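Local coordinates for catechol 1,2-dioxygenase (PDB 1DMH), which catalyses the intradiol cleavage of catechol by O2 to cis,cis-muconate, using one ferric iron per subunit of a homodimer, at residues Ile33-Arg36 with Val37-Leu41; Pro207-Gln210 with Leu211-Leu215; Gly298-Asn301 with Gln302-Asp305. One frame throughout, in Å; residues are numbered along the deposited sequence.

Interaction 1: residues Ile33-Arg36 with Val37-Leu41; sequences IIHR and VLSDL. With LIO ([1-pentadecanoyl-2-decanoyl-glycerol-3-yl]phosphonyl choline), chain G.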
# COMPACT_ATOMS: atom_id res chain seq x y z
N ILE A 33 -9.96 -14.08 -1.32
CA ILE A 33 -9.13 -13.15 -2.08
C ILE A 33 -7.70 -13.12 -1.52
O ILE A 33 -6.72 -13.24 -2.27
CB ILE A 33 -9.77 -11.72 -2.09
CG1 ILE A 33 -11.11 -11.78 -2.85
CG2 ILE A 33 -8.80 -10.67 -2.73
CD1 ILE A 33 -11.96 -10.53 -2.69
N ILE A 34 -7.57 -13.01 -0.20
CA ILE A 34 -6.26 -12.98 0.44
C ILE A 34 -5.46 -14.25 0.13
O ILE A 34 -4.28 -14.16 -0.21
CB ILE A 34 -6.38 -12.84 1.96
CG1 ILE A 34 -6.98 -11.47 2.30
CG2 ILE A 34 -5.00 -12.98 2.61
CD1 ILE A 34 -6.14 -10.32 1.82
N HIS A 35 -6.09 -15.42 0.23
CA HIS A 35 -5.37 -16.64 -0.07
C HIS A 35 -4.80 -16.62 -1.50
O HIS A 35 -3.65 -16.96 -1.72
CB HIS A 35 -6.26 -17.87 0.11
CG HIS A 35 -5.54 -19.16 -0.10
ND1 HIS A 35 -5.72 -19.93 -1.23
CD2 HIS A 35 -4.56 -19.76 0.62
CE1 HIS A 35 -4.87 -20.95 -1.20
NE2 HIS A 35 -4.16 -20.86 -0.09
N ARG A 36 -5.59 -16.18 -2.46
CA ARG A 36 -5.11 -16.12 -3.84
C ARG A 36 -4.00 -15.10 -4.04
O ARG A 36 -2.98 -15.40 -4.66
CB ARG A 36 -6.28 -15.80 -4.79
CG ARG A 36 -5.89 -15.49 -6.23
CD ARG A 36 -5.14 -16.62 -6.88
NE ARG A 36 -4.96 -16.33 -8.30
CZ ARG A 36 -5.88 -16.59 -9.23
NH1 ARG A 36 -7.04 -17.16 -8.89
NH2 ARG A 36 -5.68 -16.21 -10.48
N VAL A 37 -4.18 -13.89 -3.52
CA VAL A 37 -3.15 -12.87 -3.67
C VAL A 37 -1.84 -13.29 -2.99
O VAL A 37 -0.77 -13.11 -3.57
CB VAL A 37 -3.64 -11.50 -3.11
CG1 VAL A 37 -2.52 -10.47 -3.23
CG2 VAL A 37 -4.83 -11.02 -3.91
N LEU A 38 -1.90 -13.86 -1.78
CA LEU A 38 -0.66 -14.31 -1.11
C LEU A 38 0.03 -15.43 -1.87
O LEU A 38 1.24 -15.45 -2.00
CB LEU A 38 -0.93 -14.83 0.30
CG LEU A 38 -1.38 -13.82 1.35
CD1 LEU A 38 -1.50 -14.53 2.68
CD2 LEU A 38 -0.36 -12.72 1.43
N SER A 39 -0.76 -16.37 -2.36
CA SER A 39 -0.20 -17.48 -3.11
C SER A 39 0.53 -16.96 -4.32
O SER A 39 1.66 -17.33 -4.56
CB SER A 39 -1.31 -18.44 -3.54
OG SER A 39 -1.90 -19.03 -2.40
N ASP A 40 -0.12 -16.09 -5.08
CA ASP A 40 0.53 -15.54 -6.26
C ASP A 40 1.81 -14.77 -5.92
O ASP A 40 2.81 -14.90 -6.61
CB ASP A 40 -0.44 -14.62 -7.05
CG ASP A 40 -1.55 -15.40 -7.76
OD1 ASP A 40 -1.47 -16.64 -7.91
OD2 ASP A 40 -2.52 -14.74 -8.18
N LEU A 41 1.79 -13.98 -4.85
CA LEU A 41 2.98 -13.22 -4.49
C LEU A 41 4.11 -14.10 -3.98
O LEU A 41 5.27 -13.84 -4.29
CB LEU A 41 2.63 -12.15 -3.44
CG LEU A 41 1.85 -10.95 -3.97
CD1 LEU A 41 1.48 -10.05 -2.79
CD2 LEU A 41 2.70 -10.18 -4.97
C1 LIO G . -14.90 -4.66 3.95
C2 LIO G . -13.63 -5.19 3.78
C3 LIO G . -13.55 -5.72 2.50
C4 LIO G . -19.17 -3.87 3.86
C5 LIO G . -20.31 -3.59 4.87
C6 LIO G . -21.80 -2.62 3.16
C7 LIO G . -22.70 -3.37 5.26
C8 LIO G . -21.95 -4.98 3.67
C11 LIO G . -14.26 -6.28 0.24
C12 LIO G . -12.80 -6.79 0.08
C13 LIO G . -12.35 -6.63 -1.37
C14 LIO G . -10.91 -7.12 -1.55
C15 LIO G . -10.21 -6.15 -2.48
C16 LIO G . -9.20 -6.86 -3.37
C17 LIO G . -8.55 -5.81 -4.27
C18 LIO G . -7.32 -6.38 -4.96
C19 LIO G . -6.09 -5.58 -4.54
C20 LIO G . -5.67 -4.66 -5.68
C21 LIO G . -4.65 -3.65 -5.16
C22 LIO G . -4.14 -2.80 -6.34
C23 LIO G . -3.42 -1.58 -5.78
C24 LIO G . -2.90 -0.72 -6.92
C25 LIO G . -2.57 0.66 -6.38
C31 LIO G . -11.08 -4.46 4.08
C32 LIO G . -10.41 -5.73 3.52
C33 LIO G . -9.71 -5.37 2.20
C34 LIO G . -8.19 -5.53 2.35
C35 LIO G . -7.64 -6.20 1.11
C36 LIO G . -6.24 -5.66 0.81
C37 LIO G . -5.41 -6.77 0.16
C38 LIO G . -4.00 -6.26 -0.15
C39 LIO G . -3.05 -6.59 1.01
C40 LIO G . -1.66 -6.93 0.46
N LIO G . -21.68 -3.64 4.23
O2 LIO G . -12.54 -4.24 4.17
O3 LIO G . -14.64 -5.71 1.55
O11 LIO G . -15.08 -6.34 -0.67
O31 LIO G . -10.34 -3.56 4.48
O1P LIO G . -17.30 -6.28 3.89
O2P LIO G . -17.83 -5.45 6.16
O3P LIO G . -15.65 -4.87 5.17
O4P LIO G . -17.76 -3.87 4.26
P LIO G . -17.13 -5.12 4.86
O HOH W 1 -3.25 -14.52 -10.74
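A salt bridge one turn apart, between Arg36 and Asp40, marks the polar flank of this intrahelical contact midway along helix 28-47. NE of Arg36 gives its hydrogen to OD2 of Asp40 at 2.9 Å, on the syn side and tilted out of the carboxylate plane, while OD2 stays close to the guanidinium plane; the two planes stand 77° apart. The bend of the arginine at chi2 (59°) folds NE back toward the acid. A water bridges the pair, donating to Asp40 OD2 and accepting from Arg36 NH2 (3.0 Å), and NH2 also forms a salt bridge with Asp47 of the second subunit. The helix is one of five that each subunit gives to the N-terminal helical zipper on the dimer axis. On the apolar flank, Ile34 CG2 lies alongside Leu38 CD1 at 3.8 Å, Ile33 CD1 comes 3.7 Å from C14 of the bound phospholipid, and Leu38 packs on Phe80 of the second subunit. Between these flanks, Ser39 OG donates to His35 O at 2.8 Å, and Ser39 N reaches the same oxygen from the opposite face of its plane at 3.0 Å. Ser39 OG also rests over one face of the His35 ring, displaced toward the rim.

Interaction 2: residues Pro207-Gln210 with Leu211-Leu215; sequences PTQQ and LLNQL. With LIO ([1-pentadecanoyl-2-decanoyl-glycerol-3-yl]phosphonyl choline), chain E.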
# COMPACT_ATOMS: atom_id res chain seq x y z
N PRO A 207 5.23 9.32 -4.69
CA PRO A 207 5.49 7.91 -4.99
C PRO A 207 4.99 7.41 -6.38
O PRO A 207 5.60 6.53 -6.98
CB PRO A 207 4.82 7.18 -3.81
CG PRO A 207 3.72 8.17 -3.37
CD PRO A 207 4.50 9.45 -3.41
N THR A 208 3.89 7.96 -6.88
CA THR A 208 3.39 7.50 -8.17
C THR A 208 4.41 7.84 -9.26
O THR A 208 4.80 6.99 -10.06
CB THR A 208 1.99 8.11 -8.51
OG1 THR A 208 1.04 7.73 -7.51
CG2 THR A 208 1.49 7.61 -9.86
N GLN A 209 4.86 9.09 -9.27
CA GLN A 209 5.82 9.48 -10.28
C GLN A 209 7.13 8.74 -10.09
O GLN A 209 7.79 8.37 -11.08
CB GLN A 209 6.05 10.98 -10.24
CG GLN A 209 6.90 11.45 -11.41
CD GLN A 209 6.27 11.11 -12.73
OE1 GLN A 209 6.82 10.33 -13.51
NE2 GLN A 209 5.10 11.67 -12.99
N GLN A 210 7.53 8.53 -8.84
CA GLN A 210 8.76 7.78 -8.58
C GLN A 210 8.68 6.39 -9.22
O GLN A 210 9.64 5.95 -9.85
CB GLN A 210 9.00 7.63 -7.09
CG GLN A 210 9.17 8.96 -6.38
CD GLN A 210 10.38 9.75 -6.89
OE1 GLN A 210 10.49 10.97 -6.68
NE2 GLN A 210 11.31 9.04 -7.56
N LEU A 211 7.57 5.68 -9.05
CA LEU A 211 7.45 4.36 -9.64
C LEU A 211 7.43 4.48 -11.18
O LEU A 211 8.14 3.73 -11.88
CB LEU A 211 6.18 3.65 -9.17
CG LEU A 211 6.31 2.13 -9.02
CD1 LEU A 211 4.93 1.53 -8.87
CD2 LEU A 211 7.02 1.53 -10.19
N LEU A 212 6.62 5.39 -11.72
CA LEU A 212 6.53 5.56 -13.18
C LEU A 212 7.91 5.83 -13.77
O LEU A 212 8.21 5.37 -14.87
CB LEU A 212 5.56 6.69 -13.54
CG LEU A 212 4.06 6.41 -13.30
CD1 LEU A 212 3.23 7.69 -13.41
CD2 LEU A 212 3.59 5.35 -14.31
N ASN A 213 8.75 6.55 -13.04
CA ASN A 213 10.09 6.83 -13.52
C ASN A 213 10.85 5.54 -13.73
O ASN A 213 11.56 5.39 -14.74
CB ASN A 213 10.89 7.69 -12.54
CG ASN A 213 10.48 9.15 -12.56
OD1 ASN A 213 9.83 9.62 -13.50
ND2 ASN A 213 10.89 9.89 -11.52
N GLN A 214 10.71 4.60 -12.79
CA GLN A 214 11.39 3.31 -12.87
C GLN A 214 10.93 2.47 -14.07
O GLN A 214 11.62 1.54 -14.46
CB GLN A 214 11.17 2.50 -11.60
CG GLN A 214 11.67 3.15 -10.33
CD GLN A 214 13.17 3.31 -10.31
OE1 GLN A 214 13.92 2.37 -10.56
NE2 GLN A 214 13.63 4.52 -9.98
N LEU A 215 9.75 2.78 -14.62
CA LEU A 215 9.18 2.08 -15.79
C LEU A 215 9.44 2.87 -17.08
O LEU A 215 8.98 2.49 -18.16
CB LEU A 215 7.66 1.94 -15.61
CG LEU A 215 7.22 1.29 -14.29
CD1 LEU A 215 5.68 1.21 -14.23
CD2 LEU A 215 7.85 -0.11 -14.16
C1 LIO E . 14.85 1.44 -6.41
C2 LIO E . 13.51 1.14 -6.63
C3 LIO E . 13.37 -0.23 -6.56
C4 LIO E . 18.79 2.63 -5.22
C5 LIO E . 19.76 3.79 -5.57
C6 LIO E . 21.07 3.56 -3.49
C7 LIO E . 21.98 4.76 -5.36
C8 LIO E . 21.78 2.37 -5.47
C11 LIO E . 13.98 -2.56 -6.24
C12 LIO E . 12.45 -2.77 -6.40
C13 LIO E . 12.04 -4.21 -6.14
C14 LIO E . 10.55 -4.25 -5.84
C15 LIO E . 10.17 -5.65 -5.37
C16 LIO E . 8.78 -5.63 -4.76
C17 LIO E . 8.38 -7.03 -4.29
C18 LIO E . 6.86 -7.20 -4.40
C19 LIO E . 6.18 -6.27 -3.40
C20 LIO E . 5.64 -7.08 -2.25
C21 LIO E . 4.55 -6.29 -1.55
C22 LIO E . 4.09 -7.08 -0.33
C23 LIO E . 3.15 -6.23 0.51
C24 LIO E . 2.71 -7.04 1.72
C25 LIO E . 2.73 -6.14 2.96
C31 LIO E . 11.08 1.87 -5.80
C32 LIO E . 10.27 0.90 -6.68
C33 LIO E . 9.35 0.05 -5.79
C34 LIO E . 8.33 -0.69 -6.67
C35 LIO E . 7.54 -1.69 -5.83
C36 LIO E . 6.07 -1.27 -5.81
C37 LIO E . 5.17 -2.50 -5.73
C38 LIO E . 3.70 -2.04 -5.71
C39 LIO E . 2.94 -2.65 -6.88
C40 LIO E . 1.43 -2.50 -6.66
N LIO E . 21.14 3.61 -4.97
O2 LIO E . 12.57 1.96 -5.80
O3 LIO E . 14.46 -1.17 -6.32
O11 LIO E . 14.76 -3.51 -6.05
O31 LIO E . 10.46 2.64 -5.05
O1P LIO E . 17.55 0.80 -7.40
O2P LIO E . 17.74 3.16 -8.11
O3P LIO E . 15.56 2.30 -7.35
O4P LIO E . 17.41 2.63 -5.71
P LIO E . 17.06 2.21 -7.14
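Thr208 and Leu212, one turn apart on the short helix 207-214, form the close-packed side of this local contact. Their side chains lie side by side and point the same way, with Thr208 CG2 4.0 Å from Leu212 CD1, and beneath them Leu212 N donates to Thr208 O at 2.9 Å in a nearly straight bond (172°). With OG1 beside the backbone N (chi1 -61°), CG2 falls anti to it and turns to the leucine, while OG1 bonds to Glu70. Thr208 also packs on Leu73 and Leu74 of helix 71-77, and its side chain is about 8 Å from that of Tyr200, a residue of the iron site. Leu211, equally buried, leans on Tyr61 and Leu74 and on Val30 of the second subunit; its CG comes 4.2 Å from C34 of a bound phospholipid. Pro207 O, at the start of the helix, takes two donors, Leu211 N at 3.0 Å and the hydroxyl of Tyr61.

The other side is looser: Asn213 is exposed, Gln209 and Gln210 partly so. Gln209 and Asn213 cross at about a right angle, their amide planes 39° apart, and both amides are probably turned over in the model, so their atoms support no firm pairing. Near Gln214 the backbone bonding is weaker: Gln214 N to Gln210 O is a weak bond of 3.4 Å. The Gln214 side chain faces the lipid, with OE1 3.6 Å from O3P.

The chemistry is thus divided: methyl groups and one hydroxyl held by Glu70 meet the protein interior, whereas amides line the outer side, that of Gln214 beside the phospholipid, consistent with an amphipathic helix.

Interaction 3: residues Gly298-Asn301 with Gln302-Asp305; sequences GVDN and QVVD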
# COMPACT_ATOMS: atom_id res chain seq x y z
N GLY A 298 -34.27 -3.49 -14.58
CA GLY A 298 -34.56 -2.57 -13.50
C GLY A 298 -33.40 -2.15 -12.63
O GLY A 298 -33.61 -1.49 -11.63
N VAL A 299 -32.18 -2.53 -12.98
CA VAL A 299 -31.03 -2.14 -12.16
C VAL A 299 -29.84 -1.61 -12.94
O VAL A 299 -29.64 -1.95 -14.12
CB VAL A 299 -30.51 -3.33 -11.29
CG1 VAL A 299 -31.60 -3.82 -10.35
CG2 VAL A 299 -30.04 -4.45 -12.19
N ASP A 300 -29.05 -0.77 -12.27
CA ASP A 300 -27.84 -0.20 -12.87
C ASP A 300 -26.73 -1.20 -12.54
O ASP A 300 -26.17 -1.17 -11.45
CB ASP A 300 -27.48 1.15 -12.26
CG ASP A 300 -26.36 1.81 -13.03
OD1 ASP A 300 -25.57 1.07 -13.64
OD2 ASP A 300 -26.27 3.04 -13.03
N ASN A 301 -26.42 -2.06 -13.50
CA ASN A 301 -25.42 -3.10 -13.29
C ASN A 301 -23.97 -2.63 -13.28
O ASN A 301 -23.06 -3.43 -13.02
CB ASN A 301 -25.58 -4.22 -14.32
CG ASN A 301 -25.41 -3.73 -15.76
OD1 ASN A 301 -25.07 -4.52 -16.65
ND2 ASN A 301 -25.67 -2.45 -16.00
N GLN A 302 -23.74 -1.35 -13.53
CA GLN A 302 -22.36 -0.88 -13.58
C GLN A 302 -22.00 0.32 -12.68
O GLN A 302 -20.88 0.81 -12.74
CB GLN A 302 -22.00 -0.64 -15.06
CG GLN A 302 -22.99 0.25 -15.88
CD GLN A 302 -22.79 1.76 -15.66
OE1 GLN A 302 -23.47 2.43 -14.85
NE2 GLN A 302 -21.84 2.31 -16.39
N VAL A 303 -22.93 0.78 -11.84
CA VAL A 303 -22.60 1.91 -10.96
C VAL A 303 -21.51 1.46 -10.01
O VAL A 303 -21.51 0.32 -9.53
CB VAL A 303 -23.70 2.38 -9.97
CG1 VAL A 303 -23.88 3.85 -10.10
CG2 VAL A 303 -24.94 1.57 -10.09
N VAL A 304 -20.62 2.38 -9.68
CA VAL A 304 -19.57 2.06 -8.75
C VAL A 304 -19.71 2.85 -7.46
O VAL A 304 -19.88 4.08 -7.47
CB VAL A 304 -18.19 2.33 -9.37
CG1 VAL A 304 -17.10 2.04 -8.35
CG2 VAL A 304 -18.02 1.46 -10.63
N ASP A 305 -19.67 2.13 -6.35
CA ASP A 305 -19.72 2.74 -5.04
C ASP A 305 -18.27 2.71 -4.55
O ASP A 305 -17.74 1.64 -4.26
CB ASP A 305 -20.56 1.92 -4.07
CG ASP A 305 -20.72 2.62 -2.72
OD1 ASP A 305 -19.84 3.44 -2.35
OD2 ASP A 305 -21.73 2.33 -2.02
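Asp300 reaches forward over Gln302, and the orientation of its carboxylate defines this surface turn. With CG opposite the backbone N (chi1 -171°), the acid lies beside its own carbonyl carbon and follows the chain instead of leaving it. OD1 then accepts Gln302 N at 3.0 Å, with an N-H...O angle of 158°. The donor comes from the anti side, tilted out of the carboxylate plane. A side-chain oxygen bonded to the amide two residues ahead is an Asx turn. A beta turn over Asp300-Val303 overlaps it, distorted but type I-like, with Asp300 CA 6.0 Å from Val303 CA.

The end of Gln302 swings back to the same acid. Its CG sits between the backbone N and the carbonyl carbon and the chain bends again at the next bond, bringing the amide obliquely across the carboxylate yet almost coplanar with it. As modelled, OE1 of Gln302 is 2.8 Å from Asp300 OD1; because the amide is probably turned over, a hydrogen bond there is possible but not established. Asn301, whose amide is likewise uncertain, holds its plane about 43° from that of Gln302. Val303 crosses the aspartate at about a right angle, although the 3.3 Å between its CG2 and Asp300 CG is so short that the exact rotamer is doubtful.

The segment belongs to the long connection between strands 283-291 and 309-310. OD2 of Asp300 bonds to Lys236 N in the loop before strand 237-243, Asn301 touches Glu91 and Gln302 touches Met88, both of helix 80-94, and just beyond the turn Asp305 N bonds to Asp53 of the second subunit.

How the interactions relate
Interactions 1 and 2 are one-turn contacts within helices, each partly buried and with an apolar side next to a phospholipid, whereas interaction 3 is a turn at the surface without regular structure. Interaction 1 belongs to the N-terminal helical zipper and interaction 2 to the dioxygenase part of the chain, their centres about 25 Å apart. Interaction 3 is on the opposite side of the chain's centre from interaction 2. Their polar chemistry differs accordingly: a water-backed ion pair in the first, mainly backbone bonding with uncertain outer amides in the second, and a carboxylate accepting one backbone N-H in the third. None touches another, yet all three reach the second subunit.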